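Local coordinates for hypothetical protein (Caulobacter vibrioides, PDB 2QAS) that probably acts as an SspB-type adaptor that hands ssrA-tagged substrates to the ClpX unfoldase for degradation, at residues P44-A55 against A109-V118. Numbering follows the deposited sequence.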
ATOM      1  N   PRO A  44       0.957  11.421 -21.700  1.00 69.93           N
ATOM      2  CA  PRO A  44       1.282  12.709 -21.071  1.00 67.16           C
ATOM      3  C   PRO A  44       1.477  12.692 -19.554  1.00 64.31           C
ATOM      4  O   PRO A  44       1.403  13.736 -18.909  1.00 64.36           O
ATOM      5  CB  PRO A  44       0.091  13.571 -21.460  1.00 67.23           C
ATOM      6  CG  PRO A  44      -1.040  12.591 -21.314  1.00 66.43           C
ATOM      7  CD  PRO A  44      -0.485  11.346 -22.003  1.00 68.36           C
ATOM      8  N   HIS A  45       1.719  11.520 -18.977  1.00 61.94           N
ATOM      9  CA  HIS A  45       1.896  11.425 -17.530  1.00 58.78           C
ATOM     10  C   HIS A  45       3.117  12.169 -16.994  1.00 56.03           C
ATOM     11  O   HIS A  45       4.209  12.083 -17.551  1.00 54.95           O
ATOM     12  CB  HIS A  45       1.984   9.957 -17.104  1.00 59.16           C
ATOM     13  CG  HIS A  45       0.703   9.202 -17.267  1.00 59.86           C
ATOM     14  ND1 HIS A  45      -0.340   9.305 -16.372  1.00 60.87           N
ATOM     15  CD2 HIS A  45       0.290   8.342 -18.228  1.00 59.96           C
ATOM     16  CE1 HIS A  45      -1.340   8.541 -16.772  1.00 59.69           C
ATOM     17  NE2 HIS A  45      -0.983   7.946 -17.897  1.00 61.90           N
ATOM     18  N   HIS A  46       2.900  12.923 -15.921  1.00 54.31           N
ATOM     19  CA  HIS A  46       3.956  13.653 -15.238  1.00 54.13           C
ATOM     20  C   HIS A  46       3.559  13.736 -13.769  1.00 53.67           C
ATOM     21  O   HIS A  46       2.375  13.622 -13.441  1.00 52.55           O
ATOM     22  CB  HIS A  46       4.189  15.044 -15.845  1.00 56.25           C
ATOM     23  CG  HIS A  46       2.963  15.891 -15.955  1.00 57.72           C
ATOM     24  ND1 HIS A  46       1.927  15.595 -16.817  1.00 57.09           N
ATOM     25  CD2 HIS A  46       2.625  17.051 -15.343  1.00 58.29           C
ATOM     26  CE1 HIS A  46       1.004  16.536 -16.731  1.00 57.65           C
ATOM     27  NE2 HIS A  46       1.403  17.432 -15.844  1.00 59.78           N
ATOM     28  N   LEU A  47       4.531  13.936 -12.881  1.00 52.08           N
ATOM     29  CA  LEU A  47       4.214  13.944 -11.457  1.00 51.75           C
ATOM     30  C   LEU A  47       4.516  15.198 -10.658  1.00 50.51           C
ATOM     31  O   LEU A  47       5.466  15.911 -10.931  1.00 51.08           O
ATOM     32  CB  LEU A  47       4.916  12.758 -10.773  1.00 50.87           C
ATOM     33  CG  LEU A  47       4.932  11.425 -11.541  1.00 51.70           C
ATOM     34  CD1 LEU A  47       5.690  10.378 -10.751  1.00 50.73           C
ATOM     35  CD2 LEU A  47       3.511  10.951 -11.810  1.00 52.38           C
ATOM     36  N   TYR A  48       3.680  15.441  -9.655  1.00 50.53           N
ATOM     37  CA  TYR A  48       3.856  16.551  -8.740  1.00 49.80           C
ATOM     38  C   TYR A  48       4.040  15.896  -7.378  1.00 51.36           C
ATOM     39  O   TYR A  48       3.136  15.231  -6.875  1.00 52.38           O
ATOM     40  CB  TYR A  48       2.631  17.458  -8.713  1.00 48.85           C
ATOM     41  CG  TYR A  48       2.570  18.434  -9.863  1.00 52.05           C
ATOM     42  CD1 TYR A  48       2.179  18.028 -11.139  1.00 51.81           C
ATOM     43  CD2 TYR A  48       2.953  19.767  -9.683  1.00 56.06           C
ATOM     44  CE1 TYR A  48       2.173  18.918 -12.213  1.00 53.69           C
ATOM     45  CE2 TYR A  48       2.952  20.670 -10.747  1.00 57.25           C
ATOM     46  CZ  TYR A  48       2.562  20.240 -12.011  1.00 58.19           C
ATOM     47  OH  TYR A  48       2.574  21.140 -13.060  1.00 59.22           O
ATOM     48  N   ILE A  49       5.221  16.060  -6.799  1.00 50.32           N
ATOM     49  CA  ILE A  49       5.524  15.484  -5.502  1.00 52.42           C
ATOM     50  C   ILE A  49       5.678  16.601  -4.480  1.00 53.72           C
ATOM     51  O   ILE A  49       6.441  17.541  -4.698  1.00 53.06           O
ATOM     52  CB  ILE A  49       6.869  14.712  -5.520  1.00 54.90           C
ATOM     53  CG1 ILE A  49       6.900  13.712  -6.672  1.00 54.09           C
ATOM     54  CG2 ILE A  49       7.086  14.022  -4.193  1.00 54.11           C
ATOM     55  CD1 ILE A  49       5.836  12.700  -6.590  1.00 56.90           C
ATOM     56  N   THR A  50       4.963  16.510  -3.365  1.00 54.47           N
ATOM     57  CA  THR A  50       5.098  17.531  -2.337  1.00 55.53           C
ATOM     58  C   THR A  50       5.655  16.863  -1.093  1.00 55.40           C
ATOM     59  O   THR A  50       5.200  15.794  -0.711  1.00 56.50           O
ATOM     60  CB  THR A  50       3.749  18.185  -2.010  1.00 57.00           C
ATOM     61  OG1 THR A  50       3.133  18.644  -3.222  1.00 57.76           O
ATOM     62  CG2 THR A  50       3.951  19.368  -1.080  1.00 56.03           C
ATOM     63  N   PHE A  51       6.650  17.482  -0.469  1.00 57.10           N
ATOM     64  CA  PHE A  51       7.258  16.911   0.728  1.00 59.35           C
ATOM     65  C   PHE A  51       7.666  17.933   1.786  1.00 62.37           C
ATOM     66  O   PHE A  51       7.815  19.131   1.512  1.00 61.81           O
ATOM     67  CB  PHE A  51       8.496  16.103   0.361  1.00 58.25           C
ATOM     68  CG  PHE A  51       9.599  16.931  -0.236  1.00 57.64           C
ATOM     69  CD1 PHE A  51       9.540  17.341  -1.564  1.00 54.97           C
ATOM     70  CD2 PHE A  51      10.697  17.306   0.536  1.00 56.27           C
ATOM     71  CE1 PHE A  51      10.557  18.112  -2.116  1.00 58.83           C
ATOM     72  CE2 PHE A  51      11.722  18.077  -0.001  1.00 57.47           C
ATOM     73  CZ  PHE A  51      11.657  18.483  -1.332  1.00 58.14           C
ATOM     74  N   LYS A  52       7.874  17.426   2.995  1.00 64.96           N
ATOM     75  CA  LYS A  52       8.275  18.243   4.129  1.00 67.92           C
ATOM     76  C   LYS A  52       9.787  18.407   4.065  1.00 67.47           C
ATOM     77  O   LYS A  52      10.524  17.437   4.196  1.00 67.69           O
ATOM     78  CB  LYS A  52       7.875  17.550   5.438  1.00 72.01           C
ATOM     79  CG  LYS A  52       7.679  18.494   6.617  1.00 77.33           C
ATOM     80  CD  LYS A  52       6.391  19.312   6.470  1.00 81.90           C
ATOM     81  CE  LYS A  52       6.312  20.427   7.515  1.00 84.09           C
ATOM     82  NZ  LYS A  52       6.540  19.912   8.898  1.00 85.42           N
ATOM     83  N   THR A  53      10.231  19.641   3.859  1.00 69.05           N
ATOM     84  CA  THR A  53      11.647  19.983   3.755  1.00 70.99           C
ATOM     85  C   THR A  53      12.478  19.650   4.992  1.00 72.10           C
ATOM     86  O   THR A  53      13.654  19.289   4.882  1.00 69.65           O
ATOM     87  CB  THR A  53      11.810  21.481   3.469  1.00 71.15           C
ATOM     88  OG1 THR A  53      11.146  21.803   2.243  1.00 72.80           O
ATOM     89  CG2 THR A  53      13.277  21.848   3.352  1.00 73.17           C
ATOM     90  N   LYS A  54      11.870  19.780   6.168  1.00 74.24           N
ATOM     91  CA  LYS A  54      12.578  19.514   7.419  1.00 76.29           C
ATOM     92  C   LYS A  54      12.512  18.067   7.885  1.00 76.31           C
ATOM     93  O   LYS A  54      13.225  17.675   8.812  1.00 75.69           O
ATOM     94  CB  LYS A  54      12.068  20.447   8.523  1.00 77.73           C
ATOM     95  CG  LYS A  54      12.605  21.873   8.415  1.00 78.86           C
ATOM     96  CD  LYS A  54      12.084  22.752   9.546  1.00 80.90           C
ATOM     97  CE  LYS A  54      12.821  24.083   9.603  1.00 80.84           C
ATOM     98  NZ  LYS A  54      12.688  24.846   8.332  1.00 80.92           N
ATOM     99  N   ALA A  55      11.657  17.272   7.248  1.00 75.93           N
ATOM    100  CA  ALA A  55      11.548  15.863   7.600  1.00 75.58           C
ATOM    101  C   ALA A  55      12.969  15.287   7.628  1.00 75.81           C
ATOM    102  O   ALA A  55      13.817  15.677   6.823  1.00 75.68           O
ATOM    103  CB  ALA A  55      10.702  15.133   6.566  1.00 74.54           C
ATOM    104  N   ALA A 109       8.694  11.441   3.940  1.00 58.67           N
ATOM    105  CA  ALA A 109       8.543  12.890   3.940  1.00 56.14           C
ATOM    106  C   ALA A 109       7.387  13.363   3.060  1.00 55.30           C
ATOM    107  O   ALA A 109       6.910  14.480   3.213  1.00 53.68           O
ATOM    108  CB  ALA A 109       9.836  13.538   3.504  1.00 55.38           C
ATOM    109  N   LEU A 110       6.928  12.506   2.154  1.00 56.25           N
ATOM    110  CA  LEU A 110       5.840  12.859   1.250  1.00 57.88           C
ATOM    111  C   LEU A 110       4.549  13.265   1.931  1.00 58.47           C
ATOM    112  O   LEU A 110       4.175  12.705   2.960  1.00 57.73           O
ATOM    113  CB  LEU A 110       5.542  11.697   0.310  1.00 59.66           C
ATOM    114  CG  LEU A 110       6.285  11.707  -1.020  1.00 62.84           C
ATOM    115  CD1 LEU A 110       7.771  11.932  -0.806  1.00 64.97           C
ATOM    116  CD2 LEU A 110       6.027  10.386  -1.708  1.00 65.02           C
ATOM    117  N   THR A 111       3.863  14.242   1.342  1.00 57.97           N
ATOM    118  CA  THR A 111       2.595  14.695   1.884  1.00 58.08           C
ATOM    119  C   THR A 111       1.550  14.781   0.776  1.00 59.10           C
ATOM    120  O   THR A 111       0.353  14.842   1.044  1.00 58.68           O
ATOM    121  CB  THR A 111       2.716  16.071   2.580  1.00 58.27           C
ATOM    122  OG1 THR A 111       2.916  17.093   1.605  1.00 61.86           O
ATOM    123  CG2 THR A 111       3.885  16.079   3.548  1.00 60.13           C
ATOM    124  N   ARG A 112       1.987  14.775  -0.475  1.00 60.28           N
ATOM    125  CA  ARG A 112       1.022  14.845  -1.559  1.00 61.20           C
ATOM    126  C   ARG A 112       1.577  14.294  -2.864  1.00 60.61           C
ATOM    127  O   ARG A 112       2.771  14.409  -3.136  1.00 62.93           O
ATOM    128  CB  ARG A 112       0.558  16.288  -1.759  1.00 64.01           C
ATOM    129  CG  ARG A 112      -0.737  16.395  -2.541  1.00 68.65           C
ATOM    130  CD  ARG A 112      -0.764  17.621  -3.432  1.00 73.33           C
ATOM    131  NE  ARG A 112      -1.992  17.681  -4.223  1.00 79.32           N
ATOM    132  CZ  ARG A 112      -2.145  18.424  -5.316  1.00 81.95           C
ATOM    133  NH1 ARG A 112      -1.140  19.178  -5.756  1.00 81.61           N
ATOM    134  NH2 ARG A 112      -3.303  18.413  -5.975  1.00 82.03           N
ATOM    135  N   PHE A 113       0.702  13.687  -3.657  1.00 59.29           N
ATOM    136  CA  PHE A 113       1.066  13.105  -4.941  1.00 58.86           C
ATOM    137  C   PHE A 113      -0.031  13.448  -5.932  1.00 57.19           C
ATOM    138  O   PHE A 113      -1.208  13.292  -5.617  1.00 56.57           O
ATOM    139  CB  PHE A 113       1.174  11.587  -4.838  1.00 60.50           C
ATOM    140  CG  PHE A 113       1.640  10.935  -6.104  1.00 63.15           C
ATOM    141  CD1 PHE A 113       2.982  11.005  -6.484  1.00 62.45           C
ATOM    142  CD2 PHE A 113       0.735  10.278  -6.938  1.00 64.00           C
ATOM    143  CE1 PHE A 113       3.417  10.432  -7.681  1.00 63.76           C
ATOM    144  CE2 PHE A 113       1.155   9.699  -8.139  1.00 63.75           C
ATOM    145  CZ  PHE A 113       2.502   9.778  -8.512  1.00 65.31           C
ATOM    146  N   TYR A 114       0.343  13.898  -7.125  1.00 56.03           N
ATOM    147  CA  TYR A 114      -0.649  14.276  -8.123  1.00 55.41           C
ATOM    148  C   TYR A 114      -0.152  14.137  -9.561  1.00 54.58           C
ATOM    149  O   TYR A 114       0.936  14.595  -9.896  1.00 54.85           O
ATOM    150  CB  TYR A 114      -1.100  15.730  -7.871  1.00 56.82           C
ATOM    151  CG  TYR A 114      -2.252  16.184  -8.748  1.00 57.89           C
ATOM    152  CD1 TYR A 114      -3.471  15.509  -8.727  1.00 58.72           C
ATOM    153  CD2 TYR A 114      -2.114  17.264  -9.628  1.00 60.43           C
ATOM    154  CE1 TYR A 114      -4.530  15.887  -9.558  1.00 62.09           C
ATOM    155  CE2 TYR A 114      -3.176  17.655 -10.478  1.00 60.83           C
ATOM    156  CZ  TYR A 114      -4.379  16.959 -10.432  1.00 62.75           C
ATOM    157  OH  TYR A 114      -5.436  17.312 -11.248  1.00 64.40           O
ATOM    158  N   ASP A 115      -0.952  13.489 -10.403  1.00 53.94           N
ATOM    159  CA  ASP A 115      -0.630  13.328 -11.817  1.00 55.32           C
ATOM    160  C   ASP A 115      -1.779  13.984 -12.578  1.00 57.75           C
ATOM    161  O   ASP A 115      -2.805  13.358 -12.815  1.00 60.67           O
ATOM    162  CB  ASP A 115      -0.554  11.854 -12.216  1.00 52.03           C
ATOM    163  CG  ASP A 115      -0.208  11.666 -13.693  1.00 54.52           C
ATOM    164  OD1 ASP A 115      -0.391  12.615 -14.493  1.00 57.81           O
ATOM    165  OD2 ASP A 115       0.240  10.562 -14.070  1.00 52.81           O
ATOM    166  N   PRO A 116      -1.620  15.256 -12.962  1.00 59.21           N
ATOM    167  CA  PRO A 116      -2.617  16.046 -13.697  1.00 60.63           C
ATOM    168  C   PRO A 116      -3.279  15.373 -14.901  1.00 61.54           C
ATOM    169  O   PRO A 116      -4.424  15.675 -15.216  1.00 61.70           O
ATOM    170  CB  PRO A 116      -1.828  17.289 -14.117  1.00 59.22           C
ATOM    171  CG  PRO A 116      -0.891  17.473 -12.992  1.00 60.22           C
ATOM    172  CD  PRO A 116      -0.407  16.059 -12.718  1.00 60.58           C
ATOM    173  N   SER A 117      -2.556  14.477 -15.572  1.00 63.26           N
ATOM    174  CA  SER A 117      -3.061  13.796 -16.767  1.00 64.88           C
ATOM    175  C   SER A 117      -4.321  12.955 -16.601  1.00 66.54           C
ATOM    176  O   SER A 117      -5.175  12.911 -17.501  1.00 66.39           O
ATOM    177  CB  SER A 117      -1.964  12.925 -17.376  1.00 65.30           C
ATOM    178  OG  SER A 117      -1.056  13.723 -18.114  1.00 67.16           O
ATOM    179  N   VAL A 118      -4.421  12.274 -15.464  1.00 65.81           N
ATOM    180  CA  VAL A 118      -5.568  11.426 -15.170  1.00 65.52           C
ATOM    181  C   VAL A 118      -6.161  11.880 -13.844  1.00 67.17           C
ATOM    182  O   VAL A 118      -6.944  11.176 -13.220  1.00 68.12           O
ATOM    183  CB  VAL A 118      -5.151   9.934 -15.079  1.00 64.25           C
ATOM    184  CG1 VAL A 118      -4.713   9.434 -16.449  1.00 62.16           C
ATOM    185  CG2 VAL A 118      -4.002   9.765 -14.081  1.00 63.97           C
TER
HETATM  186  O   HOH W   1       1.684  17.494  -5.352  1.00 61.00           O
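Tyr48 and Tyr114, whose backbones exchange a pair of hydrogen bonds, form the end pair, nearest the loop at Pro116, of an antiparallel ladder between strands 47-52 and 110-115, the two inner strands of a four-stranded sheet. The ladder illustrates how side chains sort by face. Beneath it, towards helix 16-35, Phe113 has CG anti to the backbone N (chi1 -176°), which lays its ring along the first strand: Ile49 CD1 meets the ring edge at CD1, and Leu47 CD2 reaches CZ at 3.6 Å. Val28 and Ala31 of the helix also touch this ring. The other face carries Thr50 beside Arg112, CB to CB 3.7 Å, while Thr50 OG1 bonds to Thr73 of the adjoining strand. Here Thr111 and Arg112 both face Thr50 in a classic beta bulge; Thr50 O accepts from Thr111 N and, weakly, from Arg112 N. Past Tyr48, Pro116 lies across two rings: its CG packs on Tyr48 CE1, and its CD lies over one face of the His46 imidazole in a CH-pi contact, 4.2 Å from the ring centroid. Where the strands give way to loops, polar groups take over. His45 ND1 donates to Asp115 OD2 (2.7 Å) on its syn side but tilted 30° from the carboxylate plane; OD2 also bonds Tyr16 OH of the second subunit, and ring and carboxylate stand 79° apart. Pro44 O has two donors, His46 ND1 in its carbonyl plane and Ser117 OG from above that plane, at 2.6 Å.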